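PDB 4G3H: arginase (RocF) from Helicobacter pylori, which probably catalyses the hydrolysis of L-arginine to L-ornithine and urea, using two manganese ions per subunit. Local coordinates for residues L6-E9 against L10-K14; R192-I195 against R196-I200; D257-K260 against Q261-L265; Q297-E300 against I301-L304. All coordinates share one frame; numbering follows the deposited sequence.

Interaction 1 (L6-E9 against L10-K14); sequences LEAE and LGASK
Ala8 and Ala12 turn their methyl groups toward each other across a tight turn, CB of Ala8 lying 4.2 Å from CB of Ala12. Glu7 joins them from the side of the strand: with its CG anti to the backbone N (chi1 -179°), the extended chain runs past the methyl of Ala12, and CG of Glu7 comes to 3.6 Å from CB of Ala12. The touch is made by the aliphatic part of the glutamate, while its OE2 forms a long, weak ion pair with Arg25. Small residues suit the inside of this bend, since their methyls let the two arms approach until CA of Ala8 and CA of Ala12 are 4.9 Å apart.

The bend follows the C-terminal end of strand 2-8 of the parallel sheet and leads into helix 16-30, so it is one of the strand-to-helix connections of the alpha/beta arginase fold. Its two arms share no direct hydrogen bond; instead a water donates a hydrogen bond to Ala8 O at 2.9 Å and accepts one from Ala12 N, also at 2.9 Å, bridging the backbone at the neck of the turn. On the strand side Ala8 N is held by the carboxylate of Asp18.

Outside the bend, Leu10 folds back over the preceding peptide, its CD2 3.7 Å from Glu9 O. Gly11 takes a positive phi of 64°, a conformation that costs a residue without CB little. Beyond it the chain winds into a short 3-10 segment, where Lys14 N donates to Gly11 O at 3.0 Å.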
ATOM      1  N   LEU A   6       3.206   9.325   6.511  1.00 18.93           N
ATOM      2  CA  LEU A   6       2.061  10.141   6.104  1.00 18.81           C
ATOM      3  C   LEU A   6       1.287  10.626   7.328  1.00 19.66           C
ATOM      4  O   LEU A   6       1.141   9.901   8.316  1.00 17.51           O
ATOM      5  CB  LEU A   6       1.123   9.335   5.202  1.00 16.08           C
ATOM      6  CG  LEU A   6       1.439   9.119   3.710  1.00 20.65           C
ATOM      7  CD1 LEU A   6       0.642  10.090   2.868  1.00 19.79           C
ATOM      8  CD2 LEU A   6       2.927   9.263   3.446  1.00 16.81           C
ATOM      9  N   GLU A   7       0.794  11.857   7.254  1.00 21.07           N
ATOM     10  CA  GLU A   7       0.025  12.441   8.339  1.00 21.41           C
ATOM     11  C   GLU A   7      -0.985  13.410   7.740  1.00 20.50           C
ATOM     12  O   GLU A   7      -0.645  14.204   6.854  1.00 19.89           O
ATOM     13  CB  GLU A   7       0.954  13.173   9.319  1.00 25.53           C
ATOM     14  CG  GLU A   7       0.236  13.798  10.507  1.00 28.93           C
ATOM     15  CD  GLU A   7       1.181  14.485  11.476  1.00 33.42           C
ATOM     16  OE1 GLU A   7       0.689  15.187  12.384  1.00 32.56           O
ATOM     17  OE2 GLU A   7       2.414  14.323  11.334  1.00 36.06           O
ATOM     18  N   ALA A   8      -2.226  13.343   8.213  1.00 13.31           N
ATOM     19  CA  ALA A   8      -3.268  14.221   7.695  1.00 15.99           C
ATOM     20  C   ALA A   8      -2.966  15.681   8.004  1.00 15.57           C
ATOM     21  O   ALA A   8      -2.659  16.035   9.144  1.00 15.32           O
ATOM     22  CB  ALA A   8      -4.631  13.838   8.281  1.00 17.60           C
ATOM     23  N   GLU A   9      -3.048  16.530   6.988  1.00 19.82           N
ATOM     24  CA  GLU A   9      -2.807  17.949   7.207  1.00 21.46           C
ATOM     25  C   GLU A   9      -3.789  18.478   8.254  1.00 21.33           C
ATOM     26  O   GLU A   9      -3.435  19.341   9.059  1.00 19.91           O
ATOM     27  CB  GLU A   9      -2.971  18.740   5.904  1.00 25.82           C
ATOM     28  CG  GLU A   9      -2.858  20.246   6.094  1.00 27.70           C
ATOM     29  CD  GLU A   9      -3.015  21.023   4.798  1.00 33.77           C
ATOM     30  OE1 GLU A   9      -4.047  20.851   4.112  1.00 35.35           O
ATOM     31  OE2 GLU A   9      -2.107  21.814   4.468  1.00 39.15           O
ATOM     32  N   LEU A  10      -5.015  17.947   8.247  1.00 19.85           N
ATOM     33  CA  LEU A  10      -6.052  18.372   9.188  1.00 19.89           C
ATOM     34  C   LEU A  10      -6.624  17.230  10.029  1.00 20.56           C
ATOM     35  O   LEU A  10      -6.950  16.166   9.503  1.00 19.81           O
ATOM     36  CB  LEU A  10      -7.211  19.046   8.435  1.00 24.23           C
ATOM     37  CG  LEU A  10      -6.956  20.245   7.510  1.00 23.91           C
ATOM     38  CD1 LEU A  10      -8.259  20.614   6.825  1.00 24.00           C
ATOM     39  CD2 LEU A  10      -6.416  21.429   8.284  1.00 20.92           C
ATOM     40  N   GLY A  11      -6.742  17.457  11.337  1.00 22.12           N
ATOM     41  CA  GLY A  11      -7.307  16.462  12.236  1.00 21.89           C
ATOM     42  C   GLY A  11      -6.582  15.142  12.404  1.00 25.37           C
ATOM     43  O   GLY A  11      -7.209  14.110  12.677  1.00 25.94           O
ATOM     44  N   ALA A  12      -5.261  15.157  12.271  1.00 24.94           N
ATOM     45  CA  ALA A  12      -4.490  13.925  12.398  1.00 23.22           C
ATOM     46  C   ALA A  12      -4.657  13.262  13.759  1.00 22.18           C
ATOM     47  O   ALA A  12      -4.657  12.034  13.866  1.00 19.78           O
ATOM     48  CB  ALA A  12      -3.005  14.205  12.132  1.00 23.10           C
ATOM     49  N   SER A  13      -4.795  14.073  14.802  1.00 20.12           N
ATOM     50  CA  SER A  13      -4.938  13.533  16.152  1.00 21.66           C
ATOM     51  C   SER A  13      -6.259  12.792  16.372  1.00 21.94           C
ATOM     52  O   SER A  13      -6.433  12.122  17.385  1.00 21.26           O
ATOM     53  CB  SER A  13      -4.784  14.654  17.185  1.00 26.59           C
ATOM     54  OG  SER A  13      -3.463  15.181  17.165  1.00 25.27           O
ATOM     55  N   LYS A  14      -7.180  12.917  15.422  1.00 25.10           N
ATOM     56  CA  LYS A  14      -8.472  12.240  15.509  1.00 27.77           C
ATOM     57  C   LYS A  14      -8.405  10.931  14.732  1.00 26.73           C
ATOM     58  O   LYS A  14      -9.328  10.121  14.789  1.00 29.18           O
ATOM     59  CB  LYS A  14      -9.585  13.101  14.895  1.00 33.85           C
ATOM     60  CG  LYS A  14      -9.917  14.396  15.624  1.00 39.37           C
ATOM     61  CD  LYS A  14     -10.610  14.141  16.952  1.00 42.91           C
ATOM     62  CE  LYS A  14     -11.165  15.440  17.539  1.00 46.69           C
ATOM     63  NZ  LYS A  14     -11.689  15.270  18.928  1.00 46.08           N
TER
HETATM   64  O   HOH W   1      -3.462  17.376  11.540  1.00 24.89           O

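Interaction 2 (R192-I195 against R196-I200)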
ATOM      1  N   ARG A 192     -15.576  -8.021  -7.723  1.00 23.13           N
ATOM      2  CA  ARG A 192     -15.324  -9.356  -8.244  1.00 24.37           C
ATOM      3  C   ARG A 192     -15.519  -9.369  -9.756  1.00 25.29           C
ATOM      4  O   ARG A 192     -14.837 -10.112 -10.462  1.00 24.24           O
ATOM      5  CB  ARG A 192     -16.255 -10.380  -7.589  1.00 28.60           C
ATOM      6  CG  ARG A 192     -15.939 -10.663  -6.131  1.00 30.31           C
ATOM      7  CD  ARG A 192     -16.664 -11.904  -5.651  1.00 30.12           C
ATOM      8  NE  ARG A 192     -18.092 -11.677  -5.446  1.00 31.78           N
ATOM      9  CZ  ARG A 192     -18.612 -11.072  -4.380  1.00 35.06           C
ATOM     10  NH1 ARG A 192     -17.824 -10.622  -3.406  1.00 31.79           N
ATOM     11  NH2 ARG A 192     -19.929 -10.924  -4.278  1.00 35.94           N
ATOM     12  N   ASP A 193     -16.449  -8.547 -10.251  1.00 26.67           N
ATOM     13  CA  ASP A 193     -16.704  -8.478 -11.690  1.00 27.47           C
ATOM     14  C   ASP A 193     -15.512  -7.885 -12.428  1.00 26.19           C
ATOM     15  O   ASP A 193     -15.196  -8.301 -13.541  1.00 26.48           O
ATOM     16  CB  ASP A 193     -17.958  -7.643 -12.010  1.00 29.24           C
ATOM     17  CG  ASP A 193     -19.261  -8.359 -11.658  1.00 31.03           C
ATOM     18  OD1 ASP A 193     -19.291  -9.611 -11.632  1.00 30.86           O
ATOM     19  OD2 ASP A 193     -20.271  -7.665 -11.422  1.00 34.53           O
ATOM     20  N   VAL A 194     -14.853  -6.904 -11.817  1.00 28.37           N
ATOM     21  CA  VAL A 194     -13.689  -6.278 -12.448  1.00 29.33           C
ATOM     22  C   VAL A 194     -12.517  -7.258 -12.471  1.00 28.17           C
ATOM     23  O   VAL A 194     -11.803  -7.366 -13.465  1.00 28.69           O
ATOM     24  CB  VAL A 194     -13.245  -4.996 -11.697  1.00 26.39           C
ATOM     25  CG1 VAL A 194     -11.937  -4.481 -12.287  1.00 24.15           C
ATOM     26  CG2 VAL A 194     -14.330  -3.920 -11.803  1.00 26.93           C
ATOM     27  N   ILE A 195     -12.332  -7.963 -11.358  1.00 25.90           N
ATOM     28  CA  ILE A 195     -11.266  -8.943 -11.220  1.00 26.67           C
ATOM     29  C   ILE A 195     -11.425 -10.035 -12.273  1.00 28.37           C
ATOM     30  O   ILE A 195     -10.466 -10.387 -12.959  1.00 27.09           O
ATOM     31  CB  ILE A 195     -11.283  -9.565  -9.799  1.00 24.84           C
ATOM     32  CG1 ILE A 195     -10.804  -8.518  -8.783  1.00 25.32           C
ATOM     33  CG2 ILE A 195     -10.423 -10.810  -9.757  1.00 21.83           C
ATOM     34  CD1 ILE A 195     -10.962  -8.924  -7.331  1.00 24.61           C
ATOM     35  N   ARG A 196     -12.638 -10.567 -12.405  1.00 27.47           N
ATOM     36  CA  ARG A 196     -12.888 -11.609 -13.393  1.00 29.46           C
ATOM     37  C   ARG A 196     -12.673 -11.072 -14.808  1.00 30.09           C
ATOM     38  O   ARG A 196     -11.957 -11.671 -15.614  1.00 30.70           O
ATOM     39  CB  ARG A 196     -14.315 -12.140 -13.262  1.00 30.13           C
ATOM     40  CG  ARG A 196     -14.664 -13.231 -14.266  1.00 32.86           C
ATOM     41  CD  ARG A 196     -16.020 -13.838 -13.952  1.00 34.16           C
ATOM     42  NE  ARG A 196     -17.058 -12.817 -13.973  1.00 38.72           N
ATOM     43  CZ  ARG A 196     -17.980 -12.663 -13.028  1.00 40.99           C
ATOM     44  NH1 ARG A 196     -18.007 -13.466 -11.975  1.00 38.67           N
ATOM     45  NH2 ARG A 196     -18.870 -11.689 -13.137  1.00 43.07           N
ATOM     46  N   GLU A 197     -13.293  -9.934 -15.102  1.00 30.94           N
ATOM     47  CA  GLU A 197     -13.182  -9.317 -16.419  1.00 32.06           C
ATOM     48  C   GLU A 197     -11.749  -8.985 -16.815  1.00 30.70           C
ATOM     49  O   GLU A 197     -11.329  -9.294 -17.927  1.00 30.55           O
ATOM     50  CB  GLU A 197     -14.032  -8.045 -16.474  1.00 47.02           C
ATOM     51  CG  GLU A 197     -13.770  -7.171 -17.692  1.00 52.38           C
ATOM     52  CD  GLU A 197     -14.574  -5.881 -17.670  1.00 56.43           C
ATOM     53  OE1 GLU A 197     -14.354  -5.025 -18.555  1.00 57.26           O
ATOM     54  OE2 GLU A 197     -15.428  -5.725 -16.769  1.00 58.19           O
ATOM     55  N   LEU A 198     -11.004  -8.356 -15.908  1.00 24.37           N
ATOM     56  CA  LEU A 198      -9.624  -7.972 -16.186  1.00 23.11           C
ATOM     57  C   LEU A 198      -8.629  -9.113 -15.950  1.00 23.27           C
ATOM     58  O   LEU A 198      -7.432  -8.980 -16.225  1.00 21.82           O
ATOM     59  CB  LEU A 198      -9.246  -6.761 -15.330  1.00 28.72           C
ATOM     60  CG  LEU A 198     -10.040  -5.478 -15.598  1.00 28.50           C
ATOM     61  CD1 LEU A 198      -9.478  -4.338 -14.750  1.00 30.54           C
ATOM     62  CD2 LEU A 198      -9.953  -5.116 -17.075  1.00 29.97           C
ATOM     63  N   GLN A 199      -9.138 -10.230 -15.436  1.00 26.76           N
ATOM     64  CA  GLN A 199      -8.326 -11.406 -15.158  1.00 26.43           C
ATOM     65  C   GLN A 199      -7.126 -11.077 -14.256  1.00 26.74           C
ATOM     66  O   GLN A 199      -5.972 -11.397 -14.570  1.00 26.64           O
ATOM     67  CB  GLN A 199      -7.886 -12.040 -16.489  1.00 26.00           C
ATOM     68  CG  GLN A 199      -9.087 -12.424 -17.381  1.00 28.61           C
ATOM     69  CD  GLN A 199      -8.713 -12.830 -18.806  1.00 29.71           C
ATOM     70  OE1 GLN A 199      -9.584 -13.169 -19.613  1.00 33.54           O
ATOM     71  NE2 GLN A 199      -7.425 -12.799 -19.119  1.00 30.93           N
ATOM     72  N   ILE A 200      -7.412 -10.439 -13.124  1.00 29.23           N
ATOM     73  CA  ILE A 200      -6.372 -10.062 -12.161  1.00 28.17           C
ATOM     74  C   ILE A 200      -6.038 -11.247 -11.259  1.00 26.15           C
ATOM     75  O   ILE A 200      -6.909 -11.769 -10.564  1.00 27.10           O
ATOM     76  CB  ILE A 200      -6.832  -8.866 -11.288  1.00 25.95           C
ATOM     77  CG1 ILE A 200      -7.242  -7.703 -12.199  1.00 24.85           C
ATOM     78  CG2 ILE A 200      -5.697  -8.431 -10.340  1.00 22.93           C
ATOM     79  CD1 ILE A 200      -7.736  -6.474 -11.475  1.00 20.75           C
TER
HETATM   80  O   HOH W   2     -17.732  -9.849 -14.963  1.00 47.69           O
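From Arg192 the backbone runs as helix, with Arg196 N bonded to Arg192 O, Glu197 N to Asp193 O and Leu198 N to Val194 O, the last at 2.8 Å. The winding then stops at Gln199, which has a positive phi of 54°. Ile200 N reaches back to Ile195 O at 3.1 Å, in the carbonyl plane and on a lone pair, while Gln199 N bonds to Arg196 O at 3.2 Å.

Together these two bonds make a Schellman motif with Gln199 as its C-prime residue. It closes helix 189-198, the crossover helix of a beta-alpha-beta unit, and turns the chain toward strand 202-203 at the edge of the parallel sheet. Ile200 points back toward the helix, and its CB stands 4.4 Å from CG2 of Ile195. Both isoleucines also touch Tyr181 of strand 179-182, so branched apolar groups fill the join between helix and sheet.

Val194 and Leu198, one turn apart, lie side by side and point the same way; CG1 of Val194 presses on CD1 of Leu198 at 3.5 Å, a tight contact for two methyls.

The charged pair belongs to the outer surface. Arg196 bends at chi3 (59°), which swings its guanidinium back along the helix until NH2 meets OD1 of Asp193 at 2.6 Å in a salt bridge, the two planar groups 50° apart. A water accepts from the same NH2 and donates to Asp193 O, and OD1 of Asp193 also accepts a hydrogen bond from Gln189 NE2.

Interaction 3 (D257-K260 against Q261-L265)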
ATOM      1  N   ASP A 257       2.907 -15.577  11.447  1.00 21.22           N
ATOM      2  CA  ASP A 257       4.038 -16.306  10.858  1.00 21.21           C
ATOM      3  C   ASP A 257       3.873 -16.569   9.364  1.00 20.05           C
ATOM      4  O   ASP A 257       4.856 -16.582   8.613  1.00 17.40           O
ATOM      5  CB  ASP A 257       4.262 -17.632  11.589  1.00 35.85           C
ATOM      6  CG  ASP A 257       4.883 -17.439  12.958  1.00 40.06           C
ATOM      7  OD1 ASP A 257       5.963 -16.817  13.034  1.00 43.49           O
ATOM      8  OD2 ASP A 257       4.300 -17.910  13.954  1.00 44.00           O
ATOM      9  N   GLU A 258       2.636 -16.784   8.932  1.00 19.84           N
ATOM     10  CA  GLU A 258       2.377 -17.010   7.522  1.00 22.21           C
ATOM     11  C   GLU A 258       2.745 -15.745   6.739  1.00 22.27           C
ATOM     12  O   GLU A 258       3.417 -15.824   5.707  1.00 21.55           O
ATOM     13  CB  GLU A 258       0.906 -17.385   7.307  1.00 21.61           C
ATOM     14  CG  GLU A 258       0.641 -18.870   7.502  1.00 25.58           C
ATOM     15  CD  GLU A 258      -0.835 -19.210   7.641  1.00 27.14           C
ATOM     16  OE1 GLU A 258      -1.165 -20.415   7.590  1.00 28.12           O
ATOM     17  OE2 GLU A 258      -1.660 -18.285   7.808  1.00 27.36           O
ATOM     18  N   LEU A 259       2.318 -14.583   7.239  1.00 20.29           N
ATOM     19  CA  LEU A 259       2.624 -13.305   6.586  1.00 21.50           C
ATOM     20  C   LEU A 259       4.133 -13.102   6.525  1.00 21.97           C
ATOM     21  O   LEU A 259       4.669 -12.715   5.487  1.00 22.93           O
ATOM     22  CB  LEU A 259       1.969 -12.124   7.332  1.00 17.56           C
ATOM     23  CG  LEU A 259       2.354 -10.711   6.845  1.00 17.65           C
ATOM     24  CD1 LEU A 259       2.037 -10.562   5.365  1.00 18.28           C
ATOM     25  CD2 LEU A 259       1.614  -9.662   7.631  1.00 14.90           C
ATOM     26  N   LYS A 260       4.817 -13.363   7.639  1.00 22.48           N
ATOM     27  CA  LYS A 260       6.275 -13.232   7.691  1.00 24.68           C
ATOM     28  C   LYS A 260       6.944 -14.131   6.657  1.00 23.47           C
ATOM     29  O   LYS A 260       7.908 -13.734   6.007  1.00 24.35           O
ATOM     30  CB  LYS A 260       6.795 -13.575   9.095  1.00 26.28           C
ATOM     31  CG  LYS A 260       6.699 -12.415  10.082  1.00 30.04           C
ATOM     32  CD  LYS A 260       6.610 -12.889  11.527  1.00 35.12           C
ATOM     33  CE  LYS A 260       7.748 -13.813  11.914  1.00 38.19           C
ATOM     34  NZ  LYS A 260       7.611 -14.267  13.325  1.00 39.07           N
ATOM     35  N   GLN A 261       6.429 -15.346   6.509  1.00 21.56           N
ATOM     36  CA  GLN A 261       6.975 -16.281   5.538  1.00 23.30           C
ATOM     37  C   GLN A 261       6.716 -15.795   4.116  1.00 22.36           C
ATOM     38  O   GLN A 261       7.624 -15.791   3.284  1.00 21.32           O
ATOM     39  CB  GLN A 261       6.359 -17.668   5.727  1.00 32.86           C
ATOM     40  CG  GLN A 261       7.019 -18.472   6.825  1.00 37.08           C
ATOM     41  CD  GLN A 261       6.111 -19.543   7.381  1.00 40.98           C
ATOM     42  OE1 GLN A 261       5.490 -20.302   6.625  1.00 44.49           O
ATOM     43  NE2 GLN A 261       6.029 -19.620   8.708  1.00 33.91           N
ATOM     44  N   LEU A 262       5.479 -15.390   3.840  1.00 18.45           N
ATOM     45  CA  LEU A 262       5.143 -14.905   2.506  1.00 19.06           C
ATOM     46  C   LEU A 262       5.970 -13.666   2.184  1.00 19.18           C
ATOM     47  O   LEU A 262       6.526 -13.553   1.097  1.00 18.58           O
ATOM     48  CB  LEU A 262       3.654 -14.566   2.396  1.00 16.34           C
ATOM     49  CG  LEU A 262       3.224 -13.989   1.040  1.00 15.94           C
ATOM     50  CD1 LEU A 262       3.353 -15.071  -0.047  1.00 12.03           C
ATOM     51  CD2 LEU A 262       1.787 -13.485   1.113  1.00 12.88           C
ATOM     52  N   LEU A 263       6.047 -12.736   3.130  1.00 21.43           N
ATOM     53  CA  LEU A 263       6.814 -11.514   2.923  1.00 22.85           C
ATOM     54  C   LEU A 263       8.283 -11.779   2.616  1.00 21.53           C
ATOM     55  O   LEU A 263       8.843 -11.202   1.687  1.00 23.28           O
ATOM     56  CB  LEU A 263       6.717 -10.614   4.155  1.00 31.16           C
ATOM     57  CG  LEU A 263       5.711  -9.468   4.087  1.00 33.60           C
ATOM     58  CD1 LEU A 263       5.796  -8.660   5.378  1.00 32.92           C
ATOM     59  CD2 LEU A 263       6.013  -8.585   2.872  1.00 31.46           C
ATOM     60  N   GLY A 264       8.905 -12.648   3.406  1.00 25.00           N
ATOM     61  CA  GLY A 264      10.309 -12.961   3.198  1.00 25.11           C
ATOM     62  C   GLY A 264      10.602 -13.514   1.815  1.00 25.90           C
ATOM     63  O   GLY A 264      11.593 -13.136   1.180  1.00 25.24           O
ATOM     64  N   LEU A 265       9.737 -14.412   1.352  1.00 24.32           N
ATOM     65  CA  LEU A 265       9.880 -15.032   0.037  1.00 24.92           C
ATOM     66  C   LEU A 265       9.676 -14.022  -1.090  1.00 24.97           C
ATOM     67  O   LEU A 265      10.428 -14.004  -2.068  1.00 22.43           O
ATOM     68  CB  LEU A 265       8.873 -16.175  -0.103  1.00 35.98           C
ATOM     69  CG  LEU A 265       9.378 -17.598   0.145  1.00 41.18           C
ATOM     70  CD1 LEU A 265      10.348 -17.641   1.310  1.00 42.02           C
ATOM     71  CD2 LEU A 265       8.178 -18.502   0.392  1.00 43.43           C
TER
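Leu263 lies alongside Leu259, pointing the same way one turn further on, with its CG 4.0 Å from CD1 of Leu259. The two belong to helix 256-269, the crossover helix of a beta-alpha-beta unit whose strands, 228-234 and 274-280, are neighbours in the parallel sheet of the arginase fold. Leucine suits this buried ridge: Leu259 and Leu263 both meet helix 293-309, while Leu259 and Leu262 touch Leu115 of strand 110-115.

Successive backbone bonds carry the helix through here, among them Leu263 N to Leu259 O at 2.7 Å and Leu262 N to Glu258 O at 2.8 Å. Gly264 keeps step, its N donating to Lys260 O.

The polar residues are held in different ways. Gln261 folds back along the helix so that its CB, CG and CD follow the carbonyl of Asp257, CD being 3.4 Å from Asp257 O. Its NE2 comes similarly near, but at a poor angle for a hydrogen bond. Glu258 is tied down at both carboxylate oxygens, OE1 in a salt bridge with Arg209 and OE2 by Ser255 N near the start of the helix.

Lys260, which also touches Leu304 of helix 293-309, sets its CB against Gln261 N; a bend at chi3 (55°) sends the amine back toward Asp257, where NZ of Lys260 donates to OD1 of Asp257 at 3.1 Å within a salt bridge, nearly along the C-O bond of the carboxylate.

Interaction 4 (Q297-E300 against I301-L304)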
ATOM      1  N   GLN A 297       4.415  -7.054  16.813  1.00 25.42           N
ATOM      2  CA  GLN A 297       4.304  -7.801  15.568  1.00 25.71           C
ATOM      3  C   GLN A 297       4.537  -6.903  14.355  1.00 24.67           C
ATOM      4  O   GLN A 297       5.259  -7.279  13.429  1.00 23.76           O
ATOM      5  CB  GLN A 297       2.936  -8.482  15.479  1.00 25.16           C
ATOM      6  CG  GLN A 297       2.774  -9.596  16.501  1.00 26.45           C
ATOM      7  CD  GLN A 297       1.439 -10.302  16.401  1.00 25.83           C
ATOM      8  OE1 GLN A 297       0.389  -9.665  16.404  1.00 26.41           O
ATOM      9  NE2 GLN A 297       1.473 -11.627  16.327  1.00 25.56           N
ATOM     10  N   VAL A 298       3.933  -5.718  14.367  1.00 21.71           N
ATOM     11  CA  VAL A 298       4.091  -4.766  13.273  1.00 21.40           C
ATOM     12  C   VAL A 298       5.569  -4.365  13.183  1.00 21.61           C
ATOM     13  O   VAL A 298       6.171  -4.381  12.102  1.00 21.07           O
ATOM     14  CB  VAL A 298       3.201  -3.514  13.506  1.00 22.44           C
ATOM     15  CG1 VAL A 298       3.436  -2.476  12.416  1.00 21.70           C
ATOM     16  CG2 VAL A 298       1.731  -3.925  13.514  1.00 19.31           C
ATOM     17  N   LEU A 299       6.157  -4.025  14.325  1.00 20.64           N
ATOM     18  CA  LEU A 299       7.561  -3.646  14.360  1.00 20.07           C
ATOM     19  C   LEU A 299       8.438  -4.771  13.810  1.00 19.46           C
ATOM     20  O   LEU A 299       9.461  -4.515  13.182  1.00 19.25           O
ATOM     21  CB  LEU A 299       7.976  -3.279  15.790  1.00 21.77           C
ATOM     22  CG  LEU A 299       7.509  -1.877  16.202  1.00 22.13           C
ATOM     23  CD1 LEU A 299       7.824  -1.615  17.664  1.00 21.99           C
ATOM     24  CD2 LEU A 299       8.193  -0.849  15.318  1.00 19.38           C
ATOM     25  N   GLU A 300       8.035  -6.014  14.040  1.00 18.03           N
ATOM     26  CA  GLU A 300       8.785  -7.155  13.525  1.00 19.60           C
ATOM     27  C   GLU A 300       8.622  -7.240  12.009  1.00 17.70           C
ATOM     28  O   GLU A 300       9.566  -7.576  11.296  1.00 18.66           O
ATOM     29  CB  GLU A 300       8.316  -8.448  14.193  1.00 34.88           C
ATOM     30  CG  GLU A 300       8.804  -8.591  15.630  1.00 40.01           C
ATOM     31  CD  GLU A 300       8.229  -9.806  16.336  1.00 44.35           C
ATOM     32  OE1 GLU A 300       8.242 -10.906  15.744  1.00 48.85           O
ATOM     33  OE2 GLU A 300       7.776  -9.659  17.490  1.00 47.69           O
ATOM     34  N   ILE A 301       7.426  -6.928  11.520  1.00 21.21           N
ATOM     35  CA  ILE A 301       7.161  -6.924  10.083  1.00 20.80           C
ATOM     36  C   ILE A 301       8.113  -5.893   9.466  1.00 18.87           C
ATOM     37  O   ILE A 301       8.764  -6.146   8.448  1.00 17.46           O
ATOM     38  CB  ILE A 301       5.712  -6.468   9.769  1.00 25.08           C
ATOM     39  CG1 ILE A 301       4.697  -7.350  10.504  1.00 27.24           C
ATOM     40  CG2 ILE A 301       5.469  -6.501   8.266  1.00 22.12           C
ATOM     41  CD1 ILE A 301       4.622  -8.762  10.006  1.00 29.04           C
ATOM     42  N   LEU A 302       8.184  -4.729  10.101  1.00 18.47           N
ATOM     43  CA  LEU A 302       9.043  -3.647   9.630  1.00 20.79           C
ATOM     44  C   LEU A 302      10.525  -4.036   9.645  1.00 21.25           C
ATOM     45  O   LEU A 302      11.233  -3.776   8.670  1.00 18.85           O
ATOM     46  CB  LEU A 302       8.793  -2.375  10.456  1.00 17.24           C
ATOM     47  CG  LEU A 302       7.784  -1.318   9.949  1.00 21.66           C
ATOM     48  CD1 LEU A 302       6.898  -1.865   8.826  1.00 17.68           C
ATOM     49  CD2 LEU A 302       6.940  -0.828  11.117  1.00 18.32           C
ATOM     50  N   ASP A 303      10.991  -4.659  10.730  1.00 17.19           N
ATOM     51  CA  ASP A 303      12.391  -5.098  10.802  1.00 17.68           C
ATOM     52  C   ASP A 303      12.705  -6.037   9.642  1.00 16.99           C
ATOM     53  O   ASP A 303      13.752  -5.936   9.011  1.00 16.33           O
ATOM     54  CB  ASP A 303      12.689  -5.854  12.100  1.00 29.85           C
ATOM     55  CG  ASP A 303      12.631  -4.974  13.323  1.00 35.79           C
ATOM     56  OD1 ASP A 303      13.004  -3.784  13.229  1.00 39.28           O
ATOM     57  OD2 ASP A 303      12.225  -5.484  14.390  1.00 40.79           O
ATOM     58  N   LEU A 304      11.793  -6.968   9.387  1.00 18.80           N
ATOM     59  CA  LEU A 304      11.958  -7.932   8.313  1.00 20.39           C
ATOM     60  C   LEU A 304      12.072  -7.235   6.955  1.00 20.32           C
ATOM     61  O   LEU A 304      12.931  -7.576   6.143  1.00 19.96           O
ATOM     62  CB  LEU A 304      10.779  -8.909   8.321  1.00 25.59           C
ATOM     63  CG  LEU A 304      10.728 -10.033   7.287  1.00 28.36           C
ATOM     64  CD1 LEU A 304       9.849 -11.148   7.805  1.00 32.49           C
ATOM     65  CD2 LEU A 304      10.195  -9.512   5.975  1.00 31.93           C
TER
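Ile301 opens the second turn by pressing on the carbonyl of Gln297: its CG1, set beside the backbone N and anti to the carbonyl carbon (chi1 -56°), lies 3.0 Å from Gln297 O, which also accepts the backbone N of Ile301 at 2.9 Å. That oxygen is therefore crowded by a methylene as well as bonded by an amide, a tight fit for a beta-branched residue in a buried helix.

Leu302 follows, its N bonded to Val298 O at 2.9 Å. Its side chain runs beside that of Val298 in the same direction, and CD2 of Leu302 meets CG1 of Val298 at 4.1 Å. The same methyl stands 4.4 Å from CD2 of Leu299, so one leucine branch serves two apolar neighbours on the preceding turn.

Asp303 continues the ladder with N to Leu299 O, yet its carboxylate folds back over that carbonyl, OD2 lying 3.2 Å from Leu299 O. Two acceptors so close would probably repel; the other oxygen, OD1, accepts a hydrogen bond from His32 NE2, which helps to fix the carboxylate.

Leu304 completes the turn by donating its N to Glu300 O at 3.0 Å, with its CB resting near the same oxygen.

The side chains of helix 293-309 are shared between two neighbours. Val298, Leu299 and Leu302 meet Leu24 of helix 16-30, whereas Gln297, Glu300 and Ile301 lie against Phe256 of helix 256-269; both helices flank the parallel sheet, strand 274-280 preceding helix 293-309 in the chain.

The four contacts follow one another along the chain, each closing before the next begins, and mark different elements around one parallel sheet. Interactions 1 and 2 lie on opposite sides of the chain's centre, their centres about 34 Å apart: one follows a strand near one end of the sheet, the other precedes its edge strand 202-203. Interactions 3 and 4 touch, with centres about 11 Å apart, because helices 256-269 and 293-309 pack together; CD1 of Leu263 meets CG2 of Ile301 at 3.6 Å. Interaction 4 also links back to interaction 1 through helix 16-30, which follows the 10-14 loop, so the last helix packs with the first.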